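Side-chain contacts in monomethylamine methyltransferase mtmB1 (Methanosarcina barkeri, PDB 1NTH), which transfers the methyl group of monomethylamine to the corrinoid cofactor of its partner protein MtmC, a step of methanogenesis from methylamine: residues Tyr175-Leu178 with Ala179-Glu183; Ile75-Thr78 with Asp79-Arg82; Ile243-Ile246 with Ala247-Gly251. All coordinates share one frame; numbering follows the deposited sequence.

Interaction 1. Residues Tyr175-Leu178 with Ala179-Glu183; sequences YEVL and AAKTE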
ATOM      1  N   TYR A 175     -17.898 -13.458  19.282  1.00 16.85           N
ATOM      2  CA  TYR A 175     -16.902 -12.913  20.198  1.00 16.51           C
ATOM      3  C   TYR A 175     -15.527 -13.527  19.957  1.00 16.28           C
ATOM      4  O   TYR A 175     -14.505 -12.888  20.209  1.00 16.13           O
ATOM      5  CB  TYR A 175     -17.315 -13.142  21.653  1.00 17.33           C
ATOM      6  CG  TYR A 175     -18.504 -12.317  22.078  1.00 19.21           C
ATOM      7  CD1 TYR A 175     -19.757 -12.905  22.262  1.00 20.78           C
ATOM      8  CD2 TYR A 175     -18.381 -10.944  22.297  1.00 19.22           C
ATOM      9  CE1 TYR A 175     -20.851 -12.149  22.661  1.00 22.54           C
ATOM     10  CE2 TYR A 175     -19.475 -10.178  22.697  1.00 21.10           C
ATOM     11  CZ  TYR A 175     -20.704 -10.789  22.877  1.00 22.31           C
ATOM     12  OH  TYR A 175     -21.784 -10.043  23.286  1.00 24.14           O
ATOM     13  N   GLU A 176     -15.496 -14.771  19.481  1.00 15.99           N
ATOM     14  CA  GLU A 176     -14.221 -15.426  19.202  1.00 15.25           C
ATOM     15  C   GLU A 176     -13.560 -14.727  18.018  1.00 15.79           C
ATOM     16  O   GLU A 176     -12.348 -14.504  18.015  1.00 15.25           O
ATOM     17  CB  GLU A 176     -14.417 -16.911  18.874  1.00 17.27           C
ATOM     18  CG  GLU A 176     -13.103 -17.596  18.522  1.00 18.73           C
ATOM     19  CD  GLU A 176     -13.265 -19.033  18.072  1.00 19.13           C
ATOM     20  OE1 GLU A 176     -14.228 -19.326  17.332  1.00 20.21           O
ATOM     21  OE2 GLU A 176     -12.411 -19.865  18.443  1.00 22.19           O
ATOM     22  N   VAL A 177     -14.363 -14.387  17.012  1.00 15.61           N
ATOM     23  CA  VAL A 177     -13.851 -13.690  15.831  1.00 15.85           C
ATOM     24  C   VAL A 177     -13.342 -12.314  16.257  1.00 14.94           C
ATOM     25  O   VAL A 177     -12.241 -11.902  15.880  1.00 16.10           O
ATOM     26  CB  VAL A 177     -14.951 -13.522  14.753  1.00 15.47           C
ATOM     27  CG1 VAL A 177     -14.510 -12.515  13.688  1.00 14.99           C
ATOM     28  CG2 VAL A 177     -15.233 -14.868  14.094  1.00 15.75           C
ATOM     29  N   LEU A 178     -14.145 -11.606  17.047  1.00 14.25           N
ATOM     30  CA  LEU A 178     -13.758 -10.280  17.524  1.00 15.07           C
ATOM     31  C   LEU A 178     -12.436 -10.354  18.289  1.00 16.10           C
ATOM     32  O   LEU A 178     -11.541  -9.529  18.079  1.00 16.70           O
ATOM     33  CB  LEU A 178     -14.855  -9.695  18.428  1.00 15.47           C
ATOM     34  CG  LEU A 178     -14.567  -8.319  19.043  1.00 17.81           C
ATOM     35  CD1 LEU A 178     -14.350  -7.295  17.934  1.00 18.95           C
ATOM     36  CD2 LEU A 178     -15.730  -7.900  19.936  1.00 19.81           C
ATOM     37  N   ALA A 179     -12.307 -11.343  19.170  1.00 15.58           N
ATOM     38  CA  ALA A 179     -11.084 -11.497  19.952  1.00 15.36           C
ATOM     39  C   ALA A 179      -9.882 -11.834  19.076  1.00 16.26           C
ATOM     40  O   ALA A 179      -8.780 -11.335  19.312  1.00 16.14           O
ATOM     41  CB  ALA A 179     -11.272 -12.577  21.027  1.00 16.24           C
ATOM     42  N   ALA A 180     -10.090 -12.673  18.065  1.00 14.73           N
ATOM     43  CA  ALA A 180      -9.004 -13.067  17.174  1.00 14.77           C
ATOM     44  C   ALA A 180      -8.388 -11.856  16.472  1.00 15.50           C
ATOM     45  O   ALA A 180      -7.166 -11.757  16.351  1.00 16.47           O
ATOM     46  CB  ALA A 180      -9.514 -14.072  16.137  1.00 16.54           C
ATOM     47  N   LYS A 181      -9.232 -10.942  16.006  1.00 15.23           N
ATOM     48  CA  LYS A 181      -8.733  -9.749  15.327  1.00 14.34           C
ATOM     49  C   LYS A 181      -8.199  -8.741  16.339  1.00 15.84           C
ATOM     50  O   LYS A 181      -7.111  -8.188  16.168  1.00 15.41           O
ATOM     51  CB  LYS A 181      -9.843  -9.084  14.506  1.00 14.87           C
ATOM     52  CG  LYS A 181     -10.405  -9.932  13.374  1.00 14.54           C
ATOM     53  CD  LYS A 181     -11.409  -9.125  12.562  1.00 16.25           C
ATOM     54  CE  LYS A 181     -12.172  -9.987  11.557  1.00 16.50           C
ATOM     55  NZ  LYS A 181     -11.307 -10.545  10.476  1.00 15.89           N
ATOM     56  N   THR A 182      -8.967  -8.527  17.405  1.00 15.15           N
ATOM     57  CA  THR A 182      -8.616  -7.557  18.443  1.00 15.11           C
ATOM     58  C   THR A 182      -7.313  -7.843  19.185  1.00 15.42           C
ATOM     59  O   THR A 182      -6.533  -6.930  19.472  1.00 15.29           O
ATOM     60  CB  THR A 182      -9.763  -7.446  19.468  1.00 15.58           C
ATOM     61  OG1 THR A 182     -10.962  -7.054  18.790  1.00 15.96           O
ATOM     62  CG2 THR A 182      -9.436  -6.420  20.545  1.00 17.45           C
ATOM     63  N   GLU A 183      -7.089  -9.113  19.502  1.00 14.92           N
ATOM     64  CA  GLU A 183      -5.896  -9.546  20.216  1.00 15.17           C
ATOM     65  C   GLU A 183      -4.619  -8.913  19.660  1.00 15.30           C
ATOM     66  O   GLU A 183      -3.906  -8.203  20.370  1.00 13.52           O
ATOM     67  CB  GLU A 183      -5.813 -11.073  20.136  1.00 16.33           C
ATOM     68  CG  GLU A 183      -4.572 -11.712  20.718  1.00 17.20           C
ATOM     69  CD  GLU A 183      -4.545 -13.206  20.436  1.00 19.19           C
ATOM     70  OE1 GLU A 183      -3.686 -13.661  19.652  1.00 19.71           O
ATOM     71  OE2 GLU A 183      -5.403 -13.921  20.991  1.00 19.96           O
TER
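Thr182 grips the carbonyl of Leu178 twice: OG1 donates to Leu178 O over 2.6 Å, and its own backbone N reaches the same oxygen at 2.8 Å. The hydroxyl comes from above the carbonyl plane, 42° out of it, while the amide lies closer to that plane. With OG1 beside the backbone N (chi1 -58°), the hydroxyl is turned back along the chain to the residue four earlier, which suits a threonine to a buried helix where a solvent partner is hard to find. The backbone bonds from Ala179 to Tyr175, Ala180 to Glu176 and Lys181 to Val177 belong to the i+4 to i ladder of helix 174-193. Leu178 also turns its CD1 branch to Thr182 OG1, 3.5 Å away, and Met193 of the third subunit packs on both residues. Val177 and Lys181 lie side by side, but only the CE methylene of the lysine comes near the valine, 4.0 Å from CG1. A bend at chi4 turns NZ to Ser215 O and to Asn252 OD1 of the second subunit. Ala179 and Ala180 keep their sides of the helix slim, where the loop residues Thr206 and Ser215 lie against them.

Interaction 2. Residues Ile75-Thr78 with Asp79-Arg82; sequences IYCT and DTHR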
ATOM      1  N   ILE A  75       0.221 -40.465  10.715  1.00 18.15           N
ATOM      2  CA  ILE A  75      -0.469 -39.505  11.564  1.00 17.10           C
ATOM      3  C   ILE A  75      -1.941 -39.876  11.719  1.00 16.03           C
ATOM      4  O   ILE A  75      -2.629 -40.149  10.737  1.00 18.08           O
ATOM      5  CB  ILE A  75      -0.382 -38.078  10.963  1.00 17.05           C
ATOM      6  CG1 ILE A  75       1.086 -37.658  10.821  1.00 16.75           C
ATOM      7  CG2 ILE A  75      -1.151 -37.098  11.831  1.00 16.32           C
ATOM      8  CD1 ILE A  75       1.831 -37.518  12.138  1.00 16.99           C
ATOM      9  N   TYR A  76      -2.418 -39.873  12.958  1.00 17.32           N
ATOM     10  CA  TYR A  76      -3.807 -40.205  13.245  1.00 18.13           C
ATOM     11  C   TYR A  76      -4.685 -38.960  13.124  1.00 18.26           C
ATOM     12  O   TYR A  76      -4.381 -37.923  13.717  1.00 19.36           O
ATOM     13  CB  TYR A  76      -3.925 -40.758  14.669  1.00 18.52           C
ATOM     14  CG  TYR A  76      -5.304 -41.275  15.018  1.00 20.52           C
ATOM     15  CD1 TYR A  76      -5.751 -42.501  14.527  1.00 22.39           C
ATOM     16  CD2 TYR A  76      -6.166 -40.534  15.823  1.00 20.73           C
ATOM     17  CE1 TYR A  76      -7.024 -42.978  14.830  1.00 23.49           C
ATOM     18  CE2 TYR A  76      -7.446 -41.003  16.133  1.00 22.58           C
ATOM     19  CZ  TYR A  76      -7.864 -42.226  15.632  1.00 23.47           C
ATOM     20  OH  TYR A  76      -9.122 -42.702  15.937  1.00 24.80           O
ATOM     21  N   CYS A  77      -5.767 -39.063  12.359  1.00 19.05           N
ATOM     22  CA  CYS A  77      -6.699 -37.948  12.207  1.00 19.96           C
ATOM     23  C   CYS A  77      -7.874 -38.211  13.146  1.00 21.31           C
ATOM     24  O   CYS A  77      -8.618 -39.175  12.962  1.00 21.58           O
ATOM     25  CB  CYS A  77      -7.199 -37.842  10.767  1.00 22.06           C
ATOM     26  SG  CYS A  77      -8.384 -36.480  10.526  1.00 25.64           S
ATOM     27  N   THR A  78      -8.037 -37.351  14.144  1.00 22.21           N
ATOM     28  CA  THR A  78      -9.099 -37.511  15.133  1.00 23.71           C
ATOM     29  C   THR A  78     -10.526 -37.423  14.607  1.00 25.47           C
ATOM     30  O   THR A  78     -11.431 -38.057  15.153  1.00 26.34           O
ATOM     31  CB  THR A  78      -8.952 -36.485  16.273  1.00 24.91           C
ATOM     32  OG1 THR A  78      -8.974 -35.159  15.729  1.00 24.19           O
ATOM     33  CG2 THR A  78      -7.649 -36.705  17.026  1.00 25.19           C
ATOM     34  N   ASP A  79     -10.741 -36.650  13.550  1.00 24.71           N
ATOM     35  CA  ASP A  79     -12.086 -36.497  13.008  1.00 25.83           C
ATOM     36  C   ASP A  79     -12.558 -37.662  12.149  1.00 25.85           C
ATOM     37  O   ASP A  79     -13.741 -37.999  12.156  1.00 27.07           O
ATOM     38  CB  ASP A  79     -12.181 -35.192  12.218  1.00 28.38           C
ATOM     39  CG  ASP A  79     -11.985 -33.976  13.097  1.00 31.91           C
ATOM     40  OD1 ASP A  79     -12.832 -33.740  13.985  1.00 35.38           O
ATOM     41  OD2 ASP A  79     -10.980 -33.263  12.913  1.00 33.17           O
ATOM     42  N   THR A  80     -11.641 -38.281  11.416  1.00 23.92           N
ATOM     43  CA  THR A  80     -11.995 -39.400  10.550  1.00 24.03           C
ATOM     44  C   THR A  80     -11.651 -40.748  11.174  1.00 23.91           C
ATOM     45  O   THR A  80     -12.073 -41.792  10.673  1.00 23.57           O
ATOM     46  CB  THR A  80     -11.269 -39.308   9.198  1.00 24.22           C
ATOM     47  OG1 THR A  80      -9.858 -39.444   9.405  1.00 23.69           O
ATOM     48  CG2 THR A  80     -11.557 -37.970   8.529  1.00 24.62           C
ATOM     49  N   HIS A  81     -10.888 -40.717  12.262  1.00 23.63           N
ATOM     50  CA  HIS A  81     -10.470 -41.937  12.944  1.00 25.11           C
ATOM     51  C   HIS A  81      -9.704 -42.847  11.994  1.00 24.75           C
ATOM     52  O   HIS A  81      -9.814 -44.073  12.060  1.00 25.80           O
ATOM     53  CB  HIS A  81     -11.691 -42.668  13.508  1.00 27.26           C
ATOM     54  CG  HIS A  81     -12.463 -41.859  14.501  1.00 30.06           C
ATOM     55  ND1 HIS A  81     -11.980 -41.569  15.758  1.00 32.69           N
ATOM     56  CD2 HIS A  81     -13.660 -41.234  14.403  1.00 31.59           C
ATOM     57  CE1 HIS A  81     -12.848 -40.800  16.394  1.00 32.49           C
ATOM     58  NE2 HIS A  81     -13.874 -40.582  15.594  1.00 33.39           N
ATOM     59  N   ARG A  82      -8.929 -42.234  11.104  1.00 22.66           N
ATOM     60  CA  ARG A  82      -8.125 -42.972  10.139  1.00 21.59           C
ATOM     61  C   ARG A  82      -6.680 -42.488  10.201  1.00 21.18           C
ATOM     62  O   ARG A  82      -6.400 -41.393  10.699  1.00 21.43           O
ATOM     63  CB  ARG A  82      -8.682 -42.798   8.724  1.00 22.70           C
ATOM     64  CG  ARG A  82     -10.019 -43.501   8.499  1.00 23.18           C
ATOM     65  CD  ARG A  82     -10.643 -43.077   7.181  1.00 25.03           C
ATOM     66  NE  ARG A  82     -11.955 -43.684   6.958  1.00 28.16           N
ATOM     67  CZ  ARG A  82     -12.155 -44.854   6.357  1.00 29.95           C
ATOM     68  NH1 ARG A  82     -11.128 -45.562   5.908  1.00 29.16           N
ATOM     69  NH2 ARG A  82     -13.390 -45.310   6.195  1.00 30.45           N
TER
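Cys77 N donates to Arg82 O at 2.9 Å, nearly in line with the carbonyl, and Cys77 O takes a weak, bent bond from His81 N, so His81 and Arg82 together face Cys77 in a G1 beta bulge. His81 occupies the bulge with phi and psi both positive, in the left-handed region, and the chain turns back from strand 75-77 into strand 82-84, a tight hairpin in a mixed sheet. Across the turn the two aromatic side chains cross at an angle. His81 ND1 gives its hydrogen to Tyr76 OH over 3.1 Å, with the hydroxyl only 6° out of the imidazole plane. CG of Tyr76 lies opposite the backbone N (chi1 -174°), which carries the phenol along the turn until CZ stands 3.8 Å from His81 CA. Thr78 O meets the histidine differently: it sits over one face of the ring, offset toward the rim, 3.3 Å from CE1. The Cys77 side chain packs against Thr80, whose OG1 lies 3.4 Å from Cys77 CB. A small, weakly polar thiol fits this buried place beside Ala16 of helix 9-18, to whose carbonyl Thr80 OG1 bonds. Asp79, at the exposed corner, sends OD2 to the backbone N of Leu240, joining the hairpin to the start of helix 240-251. Tyr76 OH is also hydrogen-bonded to Cys22 O, so the phenol bridges the imidazole and the backbone carbonyl of Cys22. The hydroxyl, bonded to that carbonyl, is left to accept from ND1, consistent with a proton on that nitrogen; this bond probably limits the rotation of the imidazole, while Thr78 O merely packs against its face.

Interaction 3. Residues Ile243-Ile246 with Ala247-Gly251; sequences ISVI and AHYKG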
ATOM      1  N   ILE A 243      -5.966 -28.629   9.638  1.00 17.37           N
ATOM      2  CA  ILE A 243      -5.681 -28.795   8.216  1.00 17.05           C
ATOM      3  C   ILE A 243      -6.252 -27.638   7.387  1.00 17.01           C
ATOM      4  O   ILE A 243      -5.618 -27.176   6.430  1.00 17.11           O
ATOM      5  CB  ILE A 243      -6.242 -30.150   7.703  1.00 17.31           C
ATOM      6  CG1 ILE A 243      -5.587 -31.302   8.476  1.00 18.12           C
ATOM      7  CG2 ILE A 243      -5.979 -30.307   6.215  1.00 19.01           C
ATOM      8  CD1 ILE A 243      -4.074 -31.344   8.379  1.00 20.82           C
ATOM      9  N   SER A 244      -7.445 -27.171   7.747  1.00 17.39           N
ATOM     10  CA  SER A 244      -8.055 -26.050   7.033  1.00 17.32           C
ATOM     11  C   SER A 244      -7.330 -24.756   7.375  1.00 16.54           C
ATOM     12  O   SER A 244      -7.173 -23.886   6.522  1.00 16.39           O
ATOM     13  CB  SER A 244      -9.539 -25.916   7.386  1.00 18.61           C
ATOM     14  OG  SER A 244     -10.304 -26.855   6.655  1.00 20.40           O
ATOM     15  N   VAL A 245      -6.892 -24.626   8.623  1.00 15.27           N
ATOM     16  CA  VAL A 245      -6.171 -23.425   9.035  1.00 15.44           C
ATOM     17  C   VAL A 245      -4.859 -23.328   8.254  1.00 14.94           C
ATOM     18  O   VAL A 245      -4.453 -22.240   7.825  1.00 15.00           O
ATOM     19  CB  VAL A 245      -5.887 -23.435  10.554  1.00 16.08           C
ATOM     20  CG1 VAL A 245      -4.912 -22.326  10.915  1.00 18.70           C
ATOM     21  CG2 VAL A 245      -7.188 -23.238  11.319  1.00 17.93           C
ATOM     22  N   ILE A 246      -4.201 -24.467   8.059  1.00 14.75           N
ATOM     23  CA  ILE A 246      -2.951 -24.500   7.308  1.00 14.13           C
ATOM     24  C   ILE A 246      -3.176 -24.009   5.878  1.00 14.55           C
ATOM     25  O   ILE A 246      -2.379 -23.234   5.348  1.00 14.88           O
ATOM     26  CB  ILE A 246      -2.369 -25.932   7.260  1.00 14.58           C
ATOM     27  CG1 ILE A 246      -1.851 -26.319   8.649  1.00 15.51           C
ATOM     28  CG2 ILE A 246      -1.253 -26.015   6.218  1.00 14.58           C
ATOM     29  CD1 ILE A 246      -1.702 -27.823   8.854  1.00 16.15           C
ATOM     30  N   ALA A 247      -4.260 -24.461   5.254  1.00 13.73           N
ATOM     31  CA  ALA A 247      -4.569 -24.055   3.883  1.00 13.90           C
ATOM     32  C   ALA A 247      -4.738 -22.543   3.802  1.00 14.00           C
ATOM     33  O   ALA A 247      -4.357 -21.914   2.814  1.00 14.88           O
ATOM     34  CB  ALA A 247      -5.841 -24.743   3.408  1.00 14.16           C
ATOM     35  N   HIS A 248      -5.330 -21.974   4.843  1.00 13.67           N
ATOM     36  CA  HIS A 248      -5.554 -20.536   4.911  1.00 13.39           C
ATOM     37  C   HIS A 248      -4.230 -19.775   5.032  1.00 14.19           C
ATOM     38  O   HIS A 248      -3.995 -18.803   4.303  1.00 13.95           O
ATOM     39  CB  HIS A 248      -6.467 -20.221   6.098  1.00 14.71           C
ATOM     40  CG  HIS A 248      -6.477 -18.777   6.488  1.00 14.65           C
ATOM     41  ND1 HIS A 248      -5.950 -18.327   7.678  1.00 18.42           N
ATOM     42  CD2 HIS A 248      -6.940 -17.682   5.841  1.00 12.51           C
ATOM     43  CE1 HIS A 248      -6.090 -17.015   7.750  1.00 13.70           C
ATOM     44  NE2 HIS A 248      -6.687 -16.600   6.647  1.00 17.38           N
ATOM     45  N   TYR A 249      -3.367 -20.211   5.946  1.00 13.62           N
ATOM     46  CA  TYR A 249      -2.071 -19.552   6.133  1.00 13.33           C
ATOM     47  C   TYR A 249      -1.263 -19.590   4.832  1.00 13.21           C
ATOM     48  O   TYR A 249      -0.669 -18.587   4.428  1.00 15.25           O
ATOM     49  CB  TYR A 249      -1.267 -20.246   7.240  1.00 12.79           C
ATOM     50  CG  TYR A 249      -1.816 -20.113   8.650  1.00 12.36           C
ATOM     51  CD1 TYR A 249      -1.408 -21.001   9.647  1.00 13.79           C
ATOM     52  CD2 TYR A 249      -2.704 -19.094   9.004  1.00 12.12           C
ATOM     53  CE1 TYR A 249      -1.862 -20.883  10.960  1.00 14.91           C
ATOM     54  CE2 TYR A 249      -3.172 -18.967  10.329  1.00 12.81           C
ATOM     55  CZ  TYR A 249      -2.740 -19.868  11.294  1.00 14.37           C
ATOM     56  OH  TYR A 249      -3.176 -19.760  12.601  1.00 17.09           O
ATOM     57  N   LYS A 250      -1.238 -20.749   4.180  1.00 13.98           N
ATOM     58  CA  LYS A 250      -0.505 -20.902   2.926  1.00 14.30           C
ATOM     59  C   LYS A 250      -1.068 -19.973   1.862  1.00 14.28           C
ATOM     60  O   LYS A 250      -0.315 -19.326   1.131  1.00 15.23           O
ATOM     61  CB  LYS A 250      -0.597 -22.348   2.429  1.00 14.52           C
ATOM     62  CG  LYS A 250       0.185 -23.351   3.273  1.00 16.19           C
ATOM     63  CD  LYS A 250      -0.233 -24.785   2.966  1.00 20.11           C
ATOM     64  CE  LYS A 250       0.096 -25.202   1.537  1.00 23.32           C
ATOM     65  NZ  LYS A 250       1.567 -25.250   1.292  1.00 24.53           N
ATOM     66  N   GLY A 251      -2.393 -19.905   1.787  1.00 13.98           N
ATOM     67  CA  GLY A 251      -3.044 -19.065   0.794  1.00 13.70           C
ATOM     68  C   GLY A 251      -2.832 -17.576   0.973  1.00 14.06           C
ATOM     69  O   GLY A 251      -3.106 -16.803   0.052  1.00 15.32           O
TER
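Val245 presses its CG1 methyl onto one face of the Tyr249 ring, 3.6 Å from the centroid and 28° off the ring normal, a CH-pi contact one helical turn apart. The methyl is offset toward the phenol end, where CZ lies 3.3 Å away, a tight fit. Both side chains point the same way from helix 240-251: CG1 stands opposite the backbone N of Val245 (chi1 169°), and the tyrosine's chi1 of -68° swings its ring back over the preceding turn. A branched valine suits the site because one methyl can meet the ring while the other branch faces elsewhere. The ring is held further by its hydroxyl, bonded to Glu229 O, and by an edge-to-face meeting with His228. Replacing Tyr249 by an alanine is likely to leave the Val245 methyl without its aromatic face and Glu229 O without this hydroxyl partner. In the backbone, Tyr249 N bonds to Val245 O at 3.0 Å in the carbonyl plane, and Lys250 N to Ile246 O at the same length. The more open side belongs to Lys250, which is partly exposed. Its methylenes run beside the buried Ile246, with CD 3.6 Å from CG2, before bends at chi3 and chi4 carry the ammonium to Ser290 OG. His248 packs on Lys181 of the second subunit. The chemistry is thus divided: an aromatic face and a methyl meet by dispersion where water is largely shut out, whereas the lysine offers apolar methylenes to the isoleucine and keeps its probable charge for a polar partner at the margin.

In the fold
Along the chain the three contacts come in series, interaction 2, then interaction 1, then interaction 3; none encloses or crosses another. Interaction 2 closes the hairpin between strands 75-77 and 82-84, in the small mixed sheet that also includes strand 237-238. Interactions 1 and 3 close no loop, each spanning successive turns of one helix, 174-193 and 240-251. Interactions 2 and 3 come within about 6 Å at their nearest atoms, and helix 9-18 packs against both, linking the small sheet to a helix beside the TIM barrel. Interaction 1 lies about 18 Å from interaction 3, centre to centre; between subunits, however, the two helices meet, joining neighbouring copies in the assembly.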